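Side-chain contacts in xyloglucan-specific endo-beta-1,4-glucanase (Uncultured bacterium, PDB 4W88), which hydrolyses internal beta-1,4-glucosidic linkages in the backbone of xyloglucan, a branched plant cell-wall polysaccharide: residues 255-259 and 260-264; 284-287 and 288-292. The protein carries 1 engineered substitution. All blocks are in the same frame, centred on the assembly; numbering follows the deposited sequence.

Contact 1 of 2, residues 255-259 and 260-264; sequences NIKKY and LIDKG
Ile256 O accepts two backbone bonds at once, from Leu260 N and Ile261 N, and with them the helix widens from alpha-type to pi-type spacing. The two donors reach the oxygen from opposite faces of its carbonyl plane, Leu260 N at 2.9 Å and Ile261 N at 3.1 Å. The i+5 bond is the straighter of the pair, with an N-H...O angle of 162° against 135° for the i+4 bond. The wide spacing persists one residue on: Asp262 N bonds Lys257 O at 2.8 Å, in the carbonyl plane on a lone pair, whereas Ile261 N, the i+4 candidate, meets that oxygen at too poor an angle.

This wide turn runs into a Schellman motif that ends the helix 246-261 of the TIM barrel. Gly264, with positive phi, is its C-prime residue; the two defining bonds are Ile265 N to Leu260 O and Gly264 N to Ile261 O.

The same i+5 offset pairs Lys257 with Asp262. Bends at chi3 and chi4 curve the lysine chain toward the aspartate, with Lys257 NZ 2.8 Å from Asp262 OD1, on the syn lone pair. NZ forms a second salt bridge with Asp297, which leaves the ammonium between two carboxylates and probably favours its charged form. Beside the salt bridge, Ile261 CD1 touches both Ile256 CG2 (3.9 Å) and Lys257 CG (4.0 Å). Ile256 and Leu260 continue inward onto Val267 of the barrel strand 267-272. On another flank, the methylenes of Lys263 pass over the Tyr259 carbonyl, Lys263 CD lying 3.4 Å from Tyr259 O, while the phenol hydroxyl of Tyr259 hydrogen-bonds Glu204.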
loop_
_atom_site.group_PDB
_atom_site.type_symbol
_atom_site.label_atom_id
_atom_site.label_comp_id
_atom_site.label_asym_id
_atom_site.label_seq_id
_atom_site.Cartn_x
_atom_site.Cartn_y
_atom_site.Cartn_z
ATOM N N ASN A 255 -18.008 1.604 8.624
ATOM C CA ASN A 255 -17.208 0.963 9.642
ATOM C C ASN A 255 -15.845 1.627 9.837
ATOM O O ASN A 255 -15.370 1.796 10.969
ATOM C CB ASN A 255 -17.061 -0.507 9.341
ATOM C CG ASN A 255 -18.297 -1.278 9.734
ATOM O OD1 ASN A 255 -19.086 -0.878 10.623
ATOM N ND2 ASN A 255 -18.496 -2.367 9.082
ATOM N N ILE A 256 -15.209 2.010 8.736
ATOM C CA ILE A 256 -13.964 2.753 8.795
ATOM C C ILE A 256 -14.178 4.070 9.585
ATOM O O ILE A 256 -13.365 4.417 10.447
ATOM C CB ILE A 256 -13.407 2.987 7.385
ATOM C CG1 ILE A 256 -13.022 1.622 6.747
ATOM C CG2 ILE A 256 -12.165 3.859 7.443
ATOM C CD1 ILE A 256 -12.810 1.620 5.238
ATOM N N LYS A 257 -15.285 4.759 9.312
ATOM C CA LYS A 257 -15.671 5.945 10.063
ATOM C C LYS A 257 -15.864 5.654 11.592
ATOM O O LYS A 257 -15.326 6.359 12.456
ATOM C CB LYS A 257 -16.965 6.541 9.450
ATOM C CG LYS A 257 -16.703 7.787 8.599
ATOM C CD LYS A 257 -17.984 8.560 8.235
ATOM C CE LYS A 257 -18.366 9.555 9.279
ATOM N NZ LYS A 257 -17.480 10.740 9.276
ATOM N N LYS A 258 -16.654 4.631 11.912
ATOM C CA LYS A 258 -16.971 4.306 13.299
ATOM C C LYS A 258 -15.694 4.046 14.084
ATOM O O LYS A 258 -15.509 4.517 15.214
ATOM C CB LYS A 258 -17.816 3.034 13.309
ATOM C CG LYS A 258 -18.570 2.665 14.571
ATOM C CD LYS A 258 -19.678 1.717 14.112
ATOM C CE LYS A 258 -20.741 1.483 15.149
ATOM N NZ LYS A 258 -20.286 0.396 16.050
ATOM N N TYR A 259 -14.807 3.258 13.533
ATOM C CA TYR A 259 -13.675 2.783 14.346
ATOM C C TYR A 259 -12.404 3.608 14.234
ATOM O O TYR A 259 -11.551 3.506 15.098
ATOM C CB TYR A 259 -13.381 1.339 13.979
ATOM C CG TYR A 259 -14.403 0.357 14.502
ATOM C CD1 TYR A 259 -14.272 -0.166 15.783
ATOM C CD2 TYR A 259 -15.499 -0.030 13.749
ATOM C CE1 TYR A 259 -15.201 -1.047 16.285
ATOM C CE2 TYR A 259 -16.450 -0.908 14.272
ATOM C CZ TYR A 259 -16.269 -1.404 15.534
ATOM O OH TYR A 259 -17.128 -2.268 16.111
ATOM N N LEU A 260 -12.292 4.423 13.177
ATOM C CA LEU A 260 -11.054 5.149 12.894
ATOM C C LEU A 260 -11.307 6.643 12.689
ATOM O O LEU A 260 -10.880 7.465 13.492
ATOM C CB LEU A 260 -10.285 4.484 11.691
ATOM C CG LEU A 260 -9.789 3.063 11.938
ATOM C CD1 LEU A 260 -9.259 2.381 10.660
ATOM C CD2 LEU A 260 -8.720 3.035 12.977
ATOM N N ILE A 261 -12.024 7.002 11.636
ATOM C CA ILE A 261 -12.073 8.414 11.241
ATOM C C ILE A 261 -12.739 9.201 12.343
ATOM O O ILE A 261 -12.278 10.303 12.703
ATOM C CB ILE A 261 -12.826 8.603 9.917
ATOM C CG1 ILE A 261 -12.066 7.918 8.777
ATOM C CG2 ILE A 261 -13.075 10.077 9.625
ATOM C CD1 ILE A 261 -12.882 7.734 7.523
ATOM N N ASP A 262 -13.846 8.687 12.869
ATOM C CA ASP A 262 -14.605 9.469 13.892
ATOM C C ASP A 262 -13.990 9.427 15.308
ATOM O O ASP A 262 -14.410 10.095 16.207
ATOM C CB ASP A 262 -16.049 9.048 13.910
ATOM C CG ASP A 262 -16.818 9.418 12.624
ATOM O OD1 ASP A 262 -16.369 10.254 11.762
ATOM O OD2 ASP A 262 -17.905 8.850 12.479
ATOM N N LYS A 263 -12.949 8.625 15.432
ATOM C CA LYS A 263 -12.128 8.678 16.574
ATOM C C LYS A 263 -10.872 9.491 16.350
ATOM O O LYS A 263 -9.992 9.530 17.226
ATOM C CB LYS A 263 -11.718 7.265 16.978
ATOM C CG LYS A 263 -12.837 6.305 17.361
ATOM C CD LYS A 263 -12.117 5.106 17.993
ATOM C CE LYS A 263 -13.017 3.961 18.377
ATOM N NZ LYS A 263 -14.029 4.397 19.374
ATOM N N GLY A 264 -10.763 10.161 15.222
ATOM C CA GLY A 264 -9.593 11.017 14.950
ATOM C C GLY A 264 -8.292 10.316 14.581
ATOM O O GLY A 264 -7.224 10.864 14.753
#

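Contact 2 of 2, residues 284-287 and 288-292; sequences VRWI and GDYVG
Trp286 and Tyr290 share one first torsion, close to trans in both (173° in Trp286), which sets each CG across from its own backbone N and sends both rings off the helix in the same direction. The side chains therefore run alongside each other, their ring planes only 18° apart. The centroids of the Trp286 six-membered ring and the Tyr290 ring are 4.9 Å apart, and the rings are slid so far that they barely overlap. What does the touching is Trp286 CZ2, which lies over one face of the Tyr290 ring, 3.7 Å from Tyr290 CG. Tyr290 CB also lies over the indole face, offset toward its rim, in a CH-pi contact 4.1 Å from the centroid of the six-membered ring and 23° off its normal.

The backbone between the two residues is regular alpha-helix: Tyr290 N bonds Trp286 O at 2.7 Å, nearly along the C=O axis, within a run of i to i+4 bonds that includes Val291 N to Ile287 O at 2.8 Å. One residue round the helix, Ile287 and Val291 also run alongside each other, Ile287 CG2 and Val291 CG2 being 3.9 Å apart.

Both polar ends of the aromatic pair are engaged outside the helix: Trp286 NE1 donates to Thr226 O, and Tyr290 OH hydrogen-bonds Thr224 OG1. Trp241 meets the indole edge-to-face while its own NE1 bonds Asp289 OD2, and Ile287 packs on Ile331 and Tyr335 of helix 329-336. Packed on Ile249 of helix 246-261 and Thr272 of strand 267-272, the rings form an inward-facing i, i+4 pair on the helix of a beta-alpha-beta unit, which joins strands 267-272 and 300-305 of the TIM barrel.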
loop_
_atom_site.group_PDB
_atom_site.type_symbol
_atom_site.label_atom_id
_atom_site.label_comp_id
_atom_site.label_asym_id
_atom_site.label_seq_id
_atom_site.Cartn_x
_atom_site.Cartn_y
_atom_site.Cartn_z
ATOM N N VAL A 284 -15.213 4.889 -14.742
ATOM C CA VAL A 284 -15.369 6.289 -14.396
ATOM C C VAL A 284 -16.466 6.539 -13.366
ATOM O O VAL A 284 -16.266 7.323 -12.412
ATOM C CB VAL A 284 -15.545 7.137 -15.674
ATOM C CG1 VAL A 284 -15.889 8.603 -15.338
ATOM C CG2 VAL A 284 -14.253 7.026 -16.541
ATOM N N ARG A 285 -17.653 5.948 -13.558
ATOM C CA ARG A 285 -18.719 6.090 -12.581
ATOM C C ARG A 285 -18.372 5.503 -11.203
ATOM O O ARG A 285 -18.665 6.108 -10.151
ATOM C CB ARG A 285 -20.010 5.449 -13.112
ATOM C CG ARG A 285 -20.641 6.230 -14.264
ATOM C CD ARG A 285 -22.084 5.786 -14.527
ATOM N NE ARG A 285 -22.055 4.522 -15.271
ATOM C CZ ARG A 285 -21.932 4.404 -16.589
ATOM N NH1 ARG A 285 -21.842 5.449 -17.361
ATOM N NH2 ARG A 285 -21.890 3.208 -17.139
ATOM N N TRP A 286 -17.714 4.357 -11.197
ATOM C CA TRP A 286 -17.317 3.735 -9.942
ATOM C C TRP A 286 -16.345 4.645 -9.181
ATOM O O TRP A 286 -16.477 4.819 -7.969
ATOM C CB TRP A 286 -16.667 2.377 -10.215
ATOM C CG TRP A 286 -16.074 1.759 -8.992
ATOM C CD1 TRP A 286 -16.721 1.105 -7.973
ATOM C CD2 TRP A 286 -14.698 1.790 -8.642
ATOM N NE1 TRP A 286 -15.826 0.734 -7.005
ATOM C CE2 TRP A 286 -14.564 1.136 -7.406
ATOM C CE3 TRP A 286 -13.567 2.314 -9.261
ATOM C CZ2 TRP A 286 -13.323 1.027 -6.754
ATOM C CZ3 TRP A 286 -12.359 2.212 -8.628
ATOM C CH2 TRP A 286 -12.234 1.562 -7.401
ATOM N N ILE A 287 -15.390 5.253 -9.893
ATOM C CA ILE A 287 -14.400 6.154 -9.225
ATOM C C ILE A 287 -15.110 7.328 -8.579
ATOM O O ILE A 287 -14.829 7.689 -7.450
ATOM C CB ILE A 287 -13.308 6.664 -10.217
ATOM C CG1 ILE A 287 -12.448 5.477 -10.782
ATOM C CG2 ILE A 287 -12.548 7.839 -9.694
ATOM C CD1 ILE A 287 -11.545 5.762 -11.966
ATOM N N GLY A 288 -16.101 7.869 -9.293
ATOM C CA GLY A 288 -16.941 8.918 -8.697
ATOM C C GLY A 288 -17.547 8.508 -7.370
ATOM O O GLY A 288 -17.492 9.237 -6.400
ATOM N N ASP A 289 -18.128 7.322 -7.336
ATOM C CA ASP A 289 -18.793 6.841 -6.134
ATOM C C ASP A 289 -17.818 6.449 -5.049
ATOM O O ASP A 289 -18.051 6.725 -3.841
ATOM C CB ASP A 289 -19.694 5.619 -6.479
ATOM C CG ASP A 289 -20.991 6.030 -7.134
ATOM O OD1 ASP A 289 -21.388 7.221 -7.017
ATOM O OD2 ASP A 289 -21.631 5.176 -7.747
ATOM N N TYR A 290 -16.724 5.838 -5.477
ATOM C CA TYR A 290 -15.737 5.290 -4.526
ATOM C C TYR A 290 -14.826 6.409 -3.965
ATOM O O TYR A 290 -14.770 6.645 -2.745
ATOM C CB TYR A 290 -14.937 4.202 -5.203
ATOM C CG TYR A 290 -13.889 3.683 -4.265
ATOM C CD1 TYR A 290 -14.143 2.671 -3.379
ATOM C CD2 TYR A 290 -12.645 4.254 -4.276
ATOM C CE1 TYR A 290 -13.181 2.261 -2.447
ATOM C CE2 TYR A 290 -11.681 3.870 -3.417
ATOM C CZ TYR A 290 -11.884 2.897 -2.472
ATOM O OH TYR A 290 -10.870 2.536 -1.604
ATOM N N VAL A 291 -14.139 7.127 -4.845
ATOM C CA VAL A 291 -13.279 8.226 -4.390
ATOM C C VAL A 291 -14.099 9.342 -3.779
ATOM O O VAL A 291 -13.695 9.938 -2.757
ATOM C CB VAL A 291 -12.298 8.681 -5.470
ATOM C CG1 VAL A 291 -11.354 9.758 -4.922
ATOM C CG2 VAL A 291 -11.492 7.470 -5.998
ATOM N N GLY A 292 -15.260 9.611 -4.369
ATOM C CA GLY A 292 -16.211 10.554 -3.752
ATOM C C GLY A 292 -16.592 10.251 -2.286
ATOM O O GLY A 292 -16.722 11.192 -1.437
#

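Contacts 1 and 2 lie on successive helices of the barrel, 246-261 and 280-295, with strand 267-272 between them in the chain. Their centres are 21 Å apart and their nearest atoms about 7 Å, so they do not touch directly. Instead both pack on that one strand, contact 1 at its start and contact 2 at its later residues. Each approaches the bound glycan only distantly, a glucose lying about 11 Å from the Ile256 side chain and about 10 Å from that of Tyr290; neither belongs to the glycan-contacting set that includes Glu149, Tyr225 and Tyr232.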